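Hypothetical protein, GDSL-like Lipase/Acylhydrolase family protein (Bacteroides uniformis, PDB 4M8K) probably hydrolyses ester bonds as a member of the GDSL-like (SGNH) lipase and acylhydrolase family, although its natural substrate is not known. Local coordinates at residues A40-W45 with R78-S83; E51-D56 with K201-P206; T86-G91 with T121-A126; A128-Y133 with S145-F150. All blocks are in the same frame, centred on the assembly; numbering follows the deposited sequence. Where two conformers were deposited one is given.

Contact 1: residues A40-W45 with R78-S83; sequences AANLCW and RNNSYS
The Asn42 carboxamide meets strand 75-81, where ND2 serves two acceptors. Asn42 ND2 donates to Asn80 OD1 at 3.0 Å, a partner lying in the plane of the Asn42 amide, and to Ser81 O at 3.1 Å, which it meets from above the carbonyl plane. Asparagine suits this buried place because one nitrogen on a short stem offers two N-H groups; CG beside the backbone N (chi1 -75°) directs them to the strand, and the bond of Asn80 ND2 to Asn108 O helps fix the facing amide. Further on, the packing stays close: Ser83 N donates to Leu43 O at 2.8 Å, nearly straight (166°), and Tyr82 CA rests against the same oxygen. The other side is looser and faces solvent: the side chains of Leu43 and Tyr82 share only apolar contact, Leu43 CG lying 3.8 Å from Tyr82 CE1, and the flat ring also covers the loop backbone, with Leu43 N 3.9 Å above its centre. Trp45 leads away to stack on His205. The loop thus packs against the C-terminal end of an outermost strand of the five-stranded parallel sheet, the end where the α/β/α fold of SGNH hydrolases gathers its active-site loops.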
loop_
_atom_site.group_PDB
_atom_site.type_symbol
_atom_site.label_atom_id
_atom_site.label_comp_id
_atom_site.label_asym_id
_atom_site.label_seq_id
_atom_site.Cartn_x
_atom_site.Cartn_y
_atom_site.Cartn_z
ATOM N N ALA A 40 9.387 -2.524 -13.229
ATOM C CA ALA A 40 9.627 -1.185 -13.783
ATOM C C ALA A 40 8.454 -0.685 -14.610
ATOM O O ALA A 40 8.195 0.514 -14.642
ATOM C CB ALA A 40 10.898 -1.175 -14.627
ATOM N N ALA A 41 7.741 -1.592 -15.270
ATOM C CA ALA A 41 6.591 -1.206 -16.070
ATOM C C ALA A 41 5.332 -0.781 -15.268
ATOM O O ALA A 41 4.401 -0.233 -15.854
ATOM C CB ALA A 41 6.242 -2.336 -17.046
ATOM N N ASN A 42 5.306 -0.988 -13.946
ATOM C CA ASN A 42 4.241 -0.455 -13.150
ATOM C C ASN A 42 4.021 1.040 -13.406
ATOM O O ASN A 42 4.969 1.821 -13.367
ATOM C CB ASN A 42 4.522 -0.667 -11.631
ATOM C CG ASN A 42 4.320 -2.096 -11.186
ATOM O OD1 ASN A 42 4.085 -3.004 -11.993
ATOM N ND2 ASN A 42 4.380 -2.309 -9.873
ATOM N N LEU A 43 2.769 1.439 -13.574
ATOM C CA LEU A 43 2.447 2.845 -13.748
ATOM C C LEU A 43 2.799 3.642 -12.513
ATOM O O LEU A 43 2.595 3.202 -11.371
ATOM C CB LEU A 43 0.969 3.049 -14.087
ATOM C CG LEU A 43 0.521 2.404 -15.399
ATOM C CD1 LEU A 43 -0.979 2.658 -15.600
ATOM C CD2 LEU A 43 1.329 2.893 -16.598
ATOM N N CYS A 44 3.335 4.824 -12.755
ATOM C CA CYS A 44 3.691 5.783 -11.684
ATOM C C CYS A 44 2.919 7.097 -11.792
ATOM O O CYS A 44 2.492 7.474 -12.865
ATOM C CB CYS A 44 5.175 6.063 -11.780
ATOM S SG CYS A 44 6.214 4.645 -11.332
ATOM N N TRP A 45 2.799 7.821 -10.691
ATOM C CA TRP A 45 2.147 9.098 -10.643
ATOM C C TRP A 45 3.158 10.224 -10.461
ATOM O O TRP A 45 2.993 11.274 -11.025
ATOM C CB TRP A 45 1.135 9.099 -9.495
ATOM C CG TRP A 45 0.074 10.176 -9.574
ATOM C CD1 TRP A 45 -1.130 10.066 -10.159
ATOM C CD2 TRP A 45 0.122 11.484 -8.981
ATOM N NE1 TRP A 45 -1.832 11.224 -9.988
ATOM C CE2 TRP A 45 -1.094 12.093 -9.234
ATOM C CE3 TRP A 45 1.081 12.181 -8.215
ATOM C CZ2 TRP A 45 -1.366 13.408 -8.834
ATOM C CZ3 TRP A 45 0.794 13.423 -7.777
ATOM C CH2 TRP A 45 -0.404 14.062 -8.114
ATOM N N ARG A 78 11.599 -4.293 -2.172
ATOM C CA ARG A 78 10.884 -4.064 -3.407
ATOM C C ARG A 78 9.818 -3.034 -3.160
ATOM O O ARG A 78 9.067 -3.156 -2.221
ATOM C CB ARG A 78 10.195 -5.324 -3.943
ATOM C CG ARG A 78 11.136 -6.382 -4.498
ATOM C CD ARG A 78 11.970 -5.900 -5.710
ATOM N NE ARG A 78 12.641 -7.082 -6.255
ATOM C CZ ARG A 78 12.062 -7.989 -7.060
ATOM N NH1 ARG A 78 10.810 -7.852 -7.501
ATOM N NH2 ARG A 78 12.769 -9.043 -7.448
ATOM N N ASN A 79 9.731 -2.061 -4.061
ATOM C CA ASN A 79 8.580 -1.161 -4.127
ATOM C C ASN A 79 7.630 -1.545 -5.288
ATOM O O ASN A 79 7.740 -1.016 -6.415
ATOM C CB ASN A 79 9.034 0.292 -4.245
ATOM C CG ASN A 79 7.867 1.258 -4.119
ATOM O OD1 ASN A 79 6.749 0.834 -3.867
ATOM N ND2 ASN A 79 8.106 2.537 -4.424
ATOM N N ASN A 80 6.744 -2.476 -4.984
ATOM C CA ASN A 80 5.716 -2.890 -5.937
ATOM C C ASN A 80 4.486 -2.018 -5.796
ATOM O O ASN A 80 3.509 -2.383 -5.153
ATOM C CB ASN A 80 5.358 -4.363 -5.747
ATOM C CG ASN A 80 4.627 -4.937 -6.937
ATOM O OD1 ASN A 80 3.912 -4.216 -7.651
ATOM N ND2 ASN A 80 4.795 -6.227 -7.164
ATOM N N SER A 81 4.553 -0.854 -6.419
ATOM C CA SER A 81 3.495 0.128 -6.390
ATOM C C SER A 81 3.126 0.481 -7.814
ATOM O O SER A 81 3.971 0.512 -8.692
ATOM C CB SER A 81 3.873 1.367 -5.558
ATOM O OG SER A 81 4.120 1.049 -4.165
ATOM N N TYR A 82 1.828 0.747 -8.008
ATOM C CA TYR A 82 1.178 0.786 -9.306
ATOM C C TYR A 82 0.010 1.767 -9.259
ATOM O O TYR A 82 -1.010 1.532 -8.599
ATOM C CB TYR A 82 0.698 -0.611 -9.661
ATOM C CG TYR A 82 0.311 -0.885 -11.125
ATOM C CD1 TYR A 82 -0.544 -0.049 -11.849
ATOM C CD2 TYR A 82 0.786 -2.024 -11.770
ATOM C CE1 TYR A 82 -0.881 -0.325 -13.180
ATOM C CE2 TYR A 82 0.460 -2.300 -13.091
ATOM C CZ TYR A 82 -0.395 -1.453 -13.783
ATOM O OH TYR A 82 -0.746 -1.764 -15.081
ATOM N N SER A 83 0.140 2.837 -10.044
ATOM C CA SER A 83 -0.840 3.933 -10.088
ATOM C C SER A 83 -2.223 3.487 -10.468
ATOM O O SER A 83 -2.412 2.784 -11.440
ATOM C CB SER A 83 -0.439 4.982 -11.127
ATOM O OG SER A 83 0.708 5.626 -10.725
#

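Contact 2: residues E51-D56 with K201-P206; sequences EKKEND and KQWGHP. With ACT (acetate ion), chain C.
Asn55 spends its side-chain amide nitrogen on the backbone of segment 201-206. Its ND2 donates to Pro206 O at 2.9 Å and to Gln202 O at 3.0 Å, and both acceptors lie in the plane of the Asn55 amide. CG anti to the backbone N (chi1 175°) carries the amide to them, while OD1 accepts from Val57 N. Gln202 O has a second donor, His205 N, arriving from the opposite face of the carbonyl; Pro206 O is also bonded to Tyr46 OH. Exchanging Asn55 for an alanine would probably leave both carbonyls short of a donor and weaken the tie between loop and hairpin. That hairpin turns through a type I' beta turn from Gln202 to His205 and presents what is probably the catalytic histidine of the SGNH family. His205 ND1 donates to Trp203 O at 2.6 Å, and NE2 to acetate O at 2.8 Å; Ser29, Gly84 and Asn122 bind the same ion. Glu54 CB makes a CH-pi contact over the Trp203 five-membered ring, 3.7 Å from its centroid. Gln202 OE1 accepts from Asp56 N at 2.9 Å, almost in line with its C=O bond, and Asp56 OD1 takes Val208 N.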
loop_
_atom_site.group_PDB
_atom_site.type_symbol
_atom_site.label_atom_id
_atom_site.label_comp_id
_atom_site.label_asym_id
_atom_site.label_seq_id
_atom_site.Cartn_x
_atom_site.Cartn_y
_atom_site.Cartn_z
ATOM N N GLU A 51 4.500 14.153 -17.890
ATOM C CA GLU A 51 3.203 14.010 -17.244
ATOM C C GLU A 51 3.248 14.763 -15.928
ATOM O O GLU A 51 2.965 14.215 -14.865
ATOM C CB GLU A 51 2.828 12.551 -17.046
ATOM C CG GLU A 51 2.359 11.916 -18.337
ATOM C CD GLU A 51 2.010 10.455 -18.189
ATOM O OE1 GLU A 51 1.497 10.036 -17.110
ATOM O OE2 GLU A 51 2.262 9.726 -19.170
ATOM N N LYS A 52 3.585 16.047 -16.025
ATOM C CA LYS A 52 3.614 16.905 -14.858
ATOM C C LYS A 52 2.276 17.002 -14.117
ATOM O O LYS A 52 1.233 17.185 -14.734
ATOM C CB LYS A 52 4.027 18.284 -15.312
ATOM C CG LYS A 52 4.122 19.292 -14.192
ATOM C CD LYS A 52 3.999 20.700 -14.750
ATOM C CE LYS A 52 4.411 21.724 -13.707
ATOM N NZ LYS A 52 3.772 21.425 -12.386
ATOM N N LYS A 53 2.326 16.910 -12.795
ATOM C CA LYS A 53 1.175 16.987 -11.916
ATOM C C LYS A 53 1.164 18.348 -11.196
ATOM O O LYS A 53 2.202 18.965 -11.084
ATOM C CB LYS A 53 1.250 15.855 -10.889
ATOM C CG LYS A 53 1.313 14.435 -11.477
ATOM C CD LYS A 53 0.029 14.091 -12.249
ATOM C CE LYS A 53 -0.040 12.640 -12.704
ATOM N NZ LYS A 53 1.276 12.227 -13.268
ATOM N N GLU A 54 0.007 18.854 -10.769
ATOM C CA GLU A 54 -0.036 20.080 -9.940
ATOM C C GLU A 54 0.077 19.617 -8.506
ATOM O O GLU A 54 -0.899 19.507 -7.792
ATOM C CB GLU A 54 -1.303 20.908 -10.217
ATOM C CG GLU A 54 -1.368 21.278 -11.706
ATOM C CD GLU A 54 -0.170 22.123 -12.141
ATOM O OE1 GLU A 54 0.023 23.211 -11.562
ATOM O OE2 GLU A 54 0.603 21.705 -13.042
ATOM N N ASN A 55 1.317 19.280 -8.143
ATOM C CA ASN A 55 1.669 18.668 -6.902
ATOM C C ASN A 55 3.178 18.880 -6.766
ATOM O O ASN A 55 3.935 18.756 -7.750
ATOM C CB ASN A 55 1.307 17.156 -6.911
ATOM C CG ASN A 55 1.762 16.403 -5.650
ATOM O OD1 ASN A 55 2.965 16.324 -5.347
ATOM N ND2 ASN A 55 0.798 15.813 -4.920
ATOM N N ASP A 56 3.616 19.232 -5.570
ATOM C CA ASP A 56 4.956 19.777 -5.407
ATOM C C ASP A 56 6.010 18.738 -5.145
ATOM O O ASP A 56 7.173 19.091 -4.926
ATOM C CB ASP A 56 4.973 20.801 -4.285
ATOM C CG ASP A 56 4.629 20.222 -2.926
ATOM O OD1 ASP A 56 4.368 19.005 -2.798
ATOM O OD2 ASP A 56 4.526 21.039 -1.958
ATOM N N LYS A 201 -2.728 17.092 0.766
ATOM C CA LYS A 201 -2.765 16.591 -0.586
ATOM C C LYS A 201 -2.895 17.697 -1.632
ATOM O O LYS A 201 -3.522 18.714 -1.425
ATOM C CB LYS A 201 -3.880 15.592 -0.783
ATOM C CG LYS A 201 -3.773 14.302 0.075
ATOM C CD LYS A 201 -5.108 13.549 0.239
ATOM C CE LYS A 201 -4.998 12.525 1.370
ATOM N NZ LYS A 201 -6.242 11.786 1.625
ATOM N N GLN A 202 -2.312 17.425 -2.782
ATOM C CA GLN A 202 -2.467 18.252 -3.969
ATOM C C GLN A 202 -2.821 17.337 -5.102
ATOM O O GLN A 202 -2.132 16.357 -5.349
ATOM C CB GLN A 202 -1.177 18.971 -4.244
ATOM C CG GLN A 202 -0.830 19.910 -3.098
ATOM C CD GLN A 202 0.536 20.519 -3.206
ATOM O OE1 GLN A 202 1.307 20.172 -4.067
ATOM N NE2 GLN A 202 0.834 21.451 -2.313
ATOM N N TRP A 203 -3.880 17.664 -5.830
ATOM C CA TRP A 203 -4.368 16.792 -6.911
ATOM C C TRP A 203 -4.620 15.408 -6.402
ATOM O O TRP A 203 -4.334 14.423 -7.112
ATOM C CB TRP A 203 -3.428 16.773 -8.128
ATOM C CG TRP A 203 -3.808 17.717 -9.179
ATOM C CD1 TRP A 203 -4.600 18.829 -9.064
ATOM C CD2 TRP A 203 -3.448 17.625 -10.559
ATOM N NE1 TRP A 203 -4.737 19.434 -10.289
ATOM C CE2 TRP A 203 -4.059 18.706 -11.226
ATOM C CE3 TRP A 203 -2.704 16.693 -11.306
ATOM C CZ2 TRP A 203 -3.876 18.948 -12.601
ATOM C CZ3 TRP A 203 -2.527 16.922 -12.681
ATOM C CH2 TRP A 203 -3.112 18.042 -13.304
ATOM N N GLY A 204 -5.159 15.341 -5.187
ATOM C CA GLY A 204 -5.639 14.069 -4.579
ATOM C C GLY A 204 -4.536 13.133 -4.125
ATOM O O GLY A 204 -4.811 11.982 -3.633
ATOM N N HIS A 205 -3.303 13.629 -4.160
ATOM C CA HIS A 205 -2.144 12.812 -3.762
ATOM C C HIS A 205 -1.195 13.561 -2.834
ATOM O O HIS A 205 -1.160 14.771 -2.837
ATOM C CB HIS A 205 -1.422 12.335 -4.995
ATOM C CG HIS A 205 -2.271 11.500 -5.908
ATOM N ND1 HIS A 205 -3.311 12.028 -6.626
ATOM C CD2 HIS A 205 -2.261 10.177 -6.189
ATOM C CE1 HIS A 205 -3.861 11.091 -7.369
ATOM N NE2 HIS A 205 -3.272 9.942 -7.091
ATOM N N PRO A 206 -0.462 12.840 -1.990
ATOM C CA PRO A 206 0.275 13.653 -0.997
ATOM C C PRO A 206 1.290 14.607 -1.609
ATOM O O PRO A 206 1.914 14.311 -2.650
ATOM C CB PRO A 206 0.965 12.608 -0.140
ATOM C CG PRO A 206 0.094 11.387 -0.242
ATOM C CD PRO A 206 -0.383 11.406 -1.691
HETATM C C ACT C . -3.881 6.365 -6.980
HETATM O O ACT C . -3.674 7.300 -7.770
HETATM O OXT ACT C . -3.471 5.236 -7.253
HETATM C CH3 ACT C . -4.596 6.568 -5.678
#

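Contact 3: residues T86-G91 with T121-A126; sequences TVCHTG and TNDSWA. With ACT (acetate ion), chain C.
The carboxylate of Asp123 meets the backbone of the 86-91 loop with both oxygens, each through its syn lone pair. Asp123 OD1 accepts from Val87 N at 2.8 Å, and OD2 from Cys88 N at 2.9 Å, the latter bond almost straight (175°). Aspartate suits the place: two buried, successive N-H groups are answered by one forked group, whose rotation is thereby fixed. Another flat group, the Trp125 indole, has Thr121 CG2 over the centre of one face, and the methyl carbon of an acetate ion approaches its CZ3 obliquely. Thr121, Asn122 and Asp123 fit the end of the Gly-x-Asn-Asp signature of SGNH hydrolases, whose asparagine contributes to the oxyanion hole in relatives. Consistent with that, Asn122 ND2 donates to acetate OXT at 2.7 Å; it also bonds Ser85 O, and Tyr92 OH is bonded to Asn122 OD1, which should hold the amide in its orientation. Thr86 CG2 packs on Asn122 CB at 3.7 Å. Thr86 OG1, between the backbone N and the carbonyl carbon (chi1 46°), donates to Cys88 O at 2.6 Å. Ala126, with only a methyl, sets CB beside Gly91, and a water donates to Gly91 O at 2.7 Å.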
loop_
_atom_site.group_PDB
_atom_site.type_symbol
_atom_site.label_atom_id
_atom_site.label_comp_id
_atom_site.label_asym_id
_atom_site.label_seq_id
_atom_site.Cartn_x
_atom_site.Cartn_y
_atom_site.Cartn_z
ATOM N N THR A 86 -6.122 -1.156 -7.661
ATOM C CA THR A 86 -7.084 -1.466 -6.633
ATOM C C THR A 86 -6.698 -2.705 -5.871
ATOM O O THR A 86 -5.975 -3.556 -6.362
ATOM C CB THR A 86 -8.467 -1.772 -7.267
ATOM O OG1 THR A 86 -8.268 -2.642 -8.366
ATOM C CG2 THR A 86 -9.146 -0.503 -7.730
ATOM N N VAL A 87 -7.206 -2.838 -4.658
ATOM C CA VAL A 87 -7.057 -4.079 -3.941
ATOM C C VAL A 87 -7.835 -5.209 -4.611
ATOM O O VAL A 87 -7.310 -6.310 -4.784
ATOM C CB VAL A 87 -7.572 -3.916 -2.515
ATOM C CG1 VAL A 87 -7.667 -5.257 -1.806
ATOM C CG2 VAL A 87 -6.663 -2.955 -1.763
ATOM N N CYS A 88 -9.107 -4.956 -4.937
ATOM C CA CYS A 88 -9.962 -5.936 -5.558
ATOM C C CYS A 88 -9.804 -5.885 -7.100
ATOM O O CYS A 88 -9.151 -4.950 -7.645
ATOM C CB CYS A 88 -11.449 -5.764 -5.135
ATOM S SG CYS A 88 -12.290 -4.359 -5.874
ATOM N N HIS A 89 -10.437 -6.840 -7.795
ATOM C CA HIS A 89 -10.321 -6.905 -9.273
ATOM C C HIS A 89 -11.196 -5.920 -10.023
ATOM O O HIS A 89 -11.098 -5.838 -11.232
ATOM C CB HIS A 89 -10.645 -8.289 -9.776
ATOM C CG HIS A 89 -9.733 -9.361 -9.277
ATOM N ND1 HIS A 89 -8.368 -9.247 -9.284
ATOM C CD2 HIS A 89 -10.008 -10.604 -8.811
ATOM C CE1 HIS A 89 -7.832 -10.365 -8.847
ATOM N NE2 HIS A 89 -8.803 -11.215 -8.574
ATOM N N THR A 90 -12.070 -5.180 -9.344
ATOM C CA THR A 90 -12.880 -4.171 -10.021
ATOM C C THR A 90 -12.160 -2.842 -10.091
ATOM O O THR A 90 -11.907 -2.210 -9.071
ATOM C CB THR A 90 -14.221 -3.906 -9.292
ATOM O OG1 THR A 90 -14.952 -5.128 -9.113
ATOM C CG2 THR A 90 -15.068 -2.879 -10.069
ATOM N N GLY A 91 -11.861 -2.381 -11.287
ATOM C CA GLY A 91 -11.297 -1.033 -11.424
ATOM C C GLY A 91 -12.258 0.106 -11.741
ATOM O O GLY A 91 -13.472 -0.009 -11.588
ATOM N N THR A 121 -7.402 3.257 -1.676
ATOM C CA THR A 121 -7.848 4.541 -2.254
ATOM C C THR A 121 -8.596 4.369 -3.595
ATOM O O THR A 121 -9.654 4.944 -3.818
ATOM C CB THR A 121 -6.669 5.521 -2.391
ATOM O OG1 THR A 121 -6.156 5.823 -1.106
ATOM C CG2 THR A 121 -7.142 6.811 -3.041
ATOM N N ASN A 122 -8.052 3.578 -4.496
ATOM C CA ASN A 122 -8.695 3.387 -5.772
ATOM C C ASN A 122 -9.997 2.566 -5.660
ATOM O O ASN A 122 -10.961 2.839 -6.382
ATOM C CB ASN A 122 -7.719 2.758 -6.753
ATOM C CG ASN A 122 -6.604 3.727 -7.136
ATOM O OD1 ASN A 122 -6.861 4.819 -7.668
ATOM N ND2 ASN A 122 -5.376 3.340 -6.852
ATOM N N ASP A 123 -10.039 1.602 -4.747
ATOM C CA ASP A 123 -11.297 0.872 -4.517
ATOM C C ASP A 123 -12.387 1.853 -4.106
ATOM O O ASP A 123 -13.532 1.780 -4.588
ATOM C CB ASP A 123 -11.133 -0.228 -3.468
ATOM C CG ASP A 123 -10.013 -1.207 -3.828
ATOM O OD1 ASP A 123 -8.818 -0.783 -3.761
ATOM O OD2 ASP A 123 -10.302 -2.388 -4.242
ATOM N N SER A 124 -12.023 2.817 -3.253
ATOM C CA SER A 124 -12.958 3.863 -2.814
ATOM C C SER A 124 -13.331 4.800 -3.943
ATOM O O SER A 124 -14.506 5.005 -4.224
ATOM C CB SER A 124 -12.364 4.627 -1.656
ATOM O OG SER A 124 -13.330 5.452 -1.043
ATOM N N TRP A 125 -12.333 5.371 -4.605
ATOM C CA TRP A 125 -12.620 6.331 -5.652
ATOM C C TRP A 125 -13.324 5.711 -6.839
ATOM O O TRP A 125 -14.121 6.374 -7.459
ATOM C CB TRP A 125 -11.370 6.954 -6.150
ATOM C CG TRP A 125 -10.666 7.855 -5.203
ATOM C CD1 TRP A 125 -11.093 8.311 -4.007
ATOM C CD2 TRP A 125 -9.408 8.497 -5.455
ATOM N NE1 TRP A 125 -10.161 9.169 -3.454
ATOM C CE2 TRP A 125 -9.113 9.301 -4.331
ATOM C CE3 TRP A 125 -8.482 8.425 -6.499
ATOM C CZ2 TRP A 125 -7.921 10.034 -4.226
ATOM C CZ3 TRP A 125 -7.289 9.165 -6.405
ATOM C CH2 TRP A 125 -7.042 9.984 -5.289
ATOM N N ALA A 126 -13.052 4.443 -7.153
ATOM C CA ALA A 126 -13.740 3.811 -8.287
ATOM C C ALA A 126 -15.125 3.257 -7.971
ATOM O O ALA A 126 -15.843 2.878 -8.893
ATOM C CB ALA A 126 -12.877 2.695 -8.877
HETATM C C ACT C . -3.881 6.365 -6.980
HETATM O O ACT C . -3.674 7.300 -7.770
HETATM O OXT ACT C . -3.471 5.236 -7.253
HETATM C CH3 ACT C . -4.596 6.568 -5.678
HETATM O O HOH W 1 -16.112 0.521 -11.264
#

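Contact 4: residues A128-Y133 with S145-F150; sequences APIGAY and SFRPAF
Arg147 lies between Ile130 and Tyr133 at the first turn of helix 146-160, one of the helices packed round the parallel sheet in this α/β/α fold of the SGNH hydrolases. Its guanidinium rests flat on the Tyr133 ring, with planes 13° apart and centres separated by 4.3 Å. The extended chain also sets Arg147 CD over the centre of that ring. On the opposite face of the guanidinium, Ile130 CG2 comes to 3.1 Å from Arg147 NE, a tight fit for an aliphatic branch. NE itself is bonded to Ser181 OG, and NH1 reaches Gly131 O only weakly. Arginine suits this position because its long stem and broad cation offer flat surfaces to a ring and a methyl while its nitrogens keep polar partners. Replacing Tyr133 with an alanine would probably uncover one face of the guanidinium and leave it freer to turn. Along the backbone, the loop supplies acceptors to the helix start: Phe146 N donates to Pro129 O at 2.8 Å, and Arg147 N to Ile130 O at 2.9 Å. Gly131 has positive phi, and a beta carbon there would collide with Ser145 CB. Pro148, having no N-H to offer, fits the first helical turn, its CD lying 3.2 Å from Ala132 O.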
loop_
_atom_site.group_PDB
_atom_site.type_symbol
_atom_site.label_atom_id
_atom_site.label_comp_id
_atom_site.label_asym_id
_atom_site.label_seq_id
_atom_site.Cartn_x
_atom_site.Cartn_y
_atom_site.Cartn_z
ATOM N N ALA A 128 -15.881 0.514 -6.242
ATOM C CA ALA A 128 -15.901 -0.930 -6.369
ATOM C C ALA A 128 -16.888 -1.470 -5.362
ATOM O O ALA A 128 -17.052 -0.885 -4.301
ATOM C CB ALA A 128 -14.502 -1.523 -6.152
ATOM N N PRO A 129 -17.578 -2.566 -5.720
ATOM C CA PRO A 129 -18.561 -3.151 -4.812
ATOM C C PRO A 129 -17.901 -3.602 -3.546
ATOM O O PRO A 129 -16.761 -4.073 -3.589
ATOM C CB PRO A 129 -19.124 -4.337 -5.597
ATOM C CG PRO A 129 -18.163 -4.608 -6.706
ATOM C CD PRO A 129 -17.464 -3.323 -6.982
ATOM N N ILE A 130 -18.573 -3.439 -2.415
ATOM C CA ILE A 130 -17.972 -3.754 -1.123
ATOM C C ILE A 130 -18.026 -5.226 -0.775
ATOM O O ILE A 130 -17.105 -5.775 -0.136
ATOM C CB ILE A 130 -18.648 -2.930 -0.014
ATOM C CG1 ILE A 130 -18.339 -1.470 -0.228
ATOM C CG2 ILE A 130 -18.138 -3.327 1.355
ATOM C CD1 ILE A 130 -16.889 -1.095 -0.001
ATOM N N GLY A 131 -19.139 -5.845 -1.152
ATOM C CA GLY A 131 -19.349 -7.259 -0.904
ATOM C C GLY A 131 -19.444 -7.601 0.567
ATOM O O GLY A 131 -19.754 -6.733 1.378
ATOM N N ALA A 132 -19.124 -8.853 0.886
ATOM C CA ALA A 132 -19.236 -9.396 2.248
ATOM C C ALA A 132 -17.883 -9.760 2.821
ATOM O O ALA A 132 -16.955 -10.153 2.095
ATOM C CB ALA A 132 -20.131 -10.619 2.234
ATOM N N TYR A 133 -17.733 -9.595 4.126
ATOM C CA TYR A 133 -16.578 -10.143 4.812
ATOM C C TYR A 133 -16.532 -11.617 4.500
ATOM O O TYR A 133 -17.561 -12.269 4.441
ATOM C CB TYR A 133 -16.676 -9.940 6.315
ATOM C CG TYR A 133 -16.651 -8.488 6.663
ATOM C CD1 TYR A 133 -15.472 -7.768 6.546
ATOM C CD2 TYR A 133 -17.817 -7.806 7.047
ATOM C CE1 TYR A 133 -15.419 -6.433 6.855
ATOM C CE2 TYR A 133 -17.784 -6.433 7.321
ATOM C CZ TYR A 133 -16.575 -5.757 7.243
ATOM O OH TYR A 133 -16.477 -4.399 7.535
ATOM N N SER A 145 -15.107 -7.933 -5.389
ATOM C CA SER A 145 -15.594 -7.084 -4.329
ATOM C C SER A 145 -14.483 -6.740 -3.290
ATOM O O SER A 145 -13.526 -7.509 -3.086
ATOM C CB SER A 145 -16.782 -7.754 -3.617
ATOM O OG SER A 145 -17.912 -7.754 -4.484
ATOM N N PHE A 146 -14.639 -5.612 -2.629
ATOM C CA PHE A 146 -13.573 -5.137 -1.741
ATOM C C PHE A 146 -13.293 -5.990 -0.489
ATOM O O PHE A 146 -12.113 -6.350 -0.169
ATOM C CB PHE A 146 -13.836 -3.713 -1.294
ATOM C CG PHE A 146 -12.688 -3.153 -0.505
ATOM C CD1 PHE A 146 -11.518 -2.745 -1.176
ATOM C CD2 PHE A 146 -12.706 -3.114 0.869
ATOM C CE1 PHE A 146 -10.425 -2.319 -0.482
ATOM C CE2 PHE A 146 -11.608 -2.612 1.568
ATOM C CZ PHE A 146 -10.468 -2.231 0.884
ATOM N N ARG A 147 -14.328 -6.297 0.270
ATOM C CA ARG A 147 -14.092 -7.065 1.486
ATOM C C ARG A 147 -13.483 -8.458 1.228
ATOM O O ARG A 147 -12.478 -8.780 1.863
ATOM C CB ARG A 147 -15.337 -7.169 2.328
ATOM C CG ARG A 147 -15.712 -5.827 2.956
ATOM C CD ARG A 147 -17.113 -5.901 3.532
ATOM N NE ARG A 147 -17.549 -4.640 4.151
ATOM C CZ ARG A 147 -18.811 -4.374 4.471
ATOM N NH1 ARG A 147 -19.770 -5.258 4.199
ATOM N NH2 ARG A 147 -19.135 -3.225 5.058
ATOM N N PRO A 148 -14.075 -9.275 0.315
ATOM C CA PRO A 148 -13.378 -10.542 0.065
ATOM C C PRO A 148 -11.920 -10.357 -0.413
ATOM O O PRO A 148 -11.047 -11.075 0.039
ATOM C CB PRO A 148 -14.230 -11.202 -1.009
ATOM C CG PRO A 148 -15.595 -10.550 -0.915
ATOM C CD PRO A 148 -15.329 -9.152 -0.443
ATOM N N ALA A 149 -11.675 -9.389 -1.312
ATOM C CA ALA A 149 -10.313 -9.133 -1.821
ATOM C C ALA A 149 -9.293 -8.745 -0.745
ATOM O O ALA A 149 -8.203 -9.293 -0.735
ATOM C CB ALA A 149 -10.354 -8.094 -2.920
ATOM N N PHE A 150 -9.676 -7.866 0.182
ATOM C CA PHE A 150 -8.799 -7.422 1.254
ATOM C C PHE A 150 -8.597 -8.513 2.266
ATOM O O PHE A 150 -7.499 -8.700 2.785
ATOM C CB PHE A 150 -9.346 -6.140 1.927
ATOM C CG PHE A 150 -8.350 -5.475 2.802
ATOM C CD1 PHE A 150 -7.309 -4.717 2.282
ATOM C CD2 PHE A 150 -8.448 -5.615 4.186
ATOM C CE1 PHE A 150 -6.350 -4.158 3.129
ATOM C CE2 PHE A 150 -7.519 -5.010 5.033
ATOM C CZ PHE A 150 -6.473 -4.286 4.501
#

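After strand 22-27 the chain enters a long loop that supplies the first segments of contacts 1 and 2. Contact 1 closes when the chain returns along strand 75-81; contact 2 stays open until the hairpin 201-206, so the two cross. Contacts 3 and 4 follow contact 1 in series and are both nested inside the span closed by contact 2. Contact 3 ties the loop after strand 75-81 to helix 121-126, and contact 4 closes the short loop leading to helix 146-160; the two touch where Cys88 packs against Ala149. Contacts 1 and 2 also touch through Trp45 and Lys53, and contacts 2 and 3 both reach the acetate, converging on the probable active site.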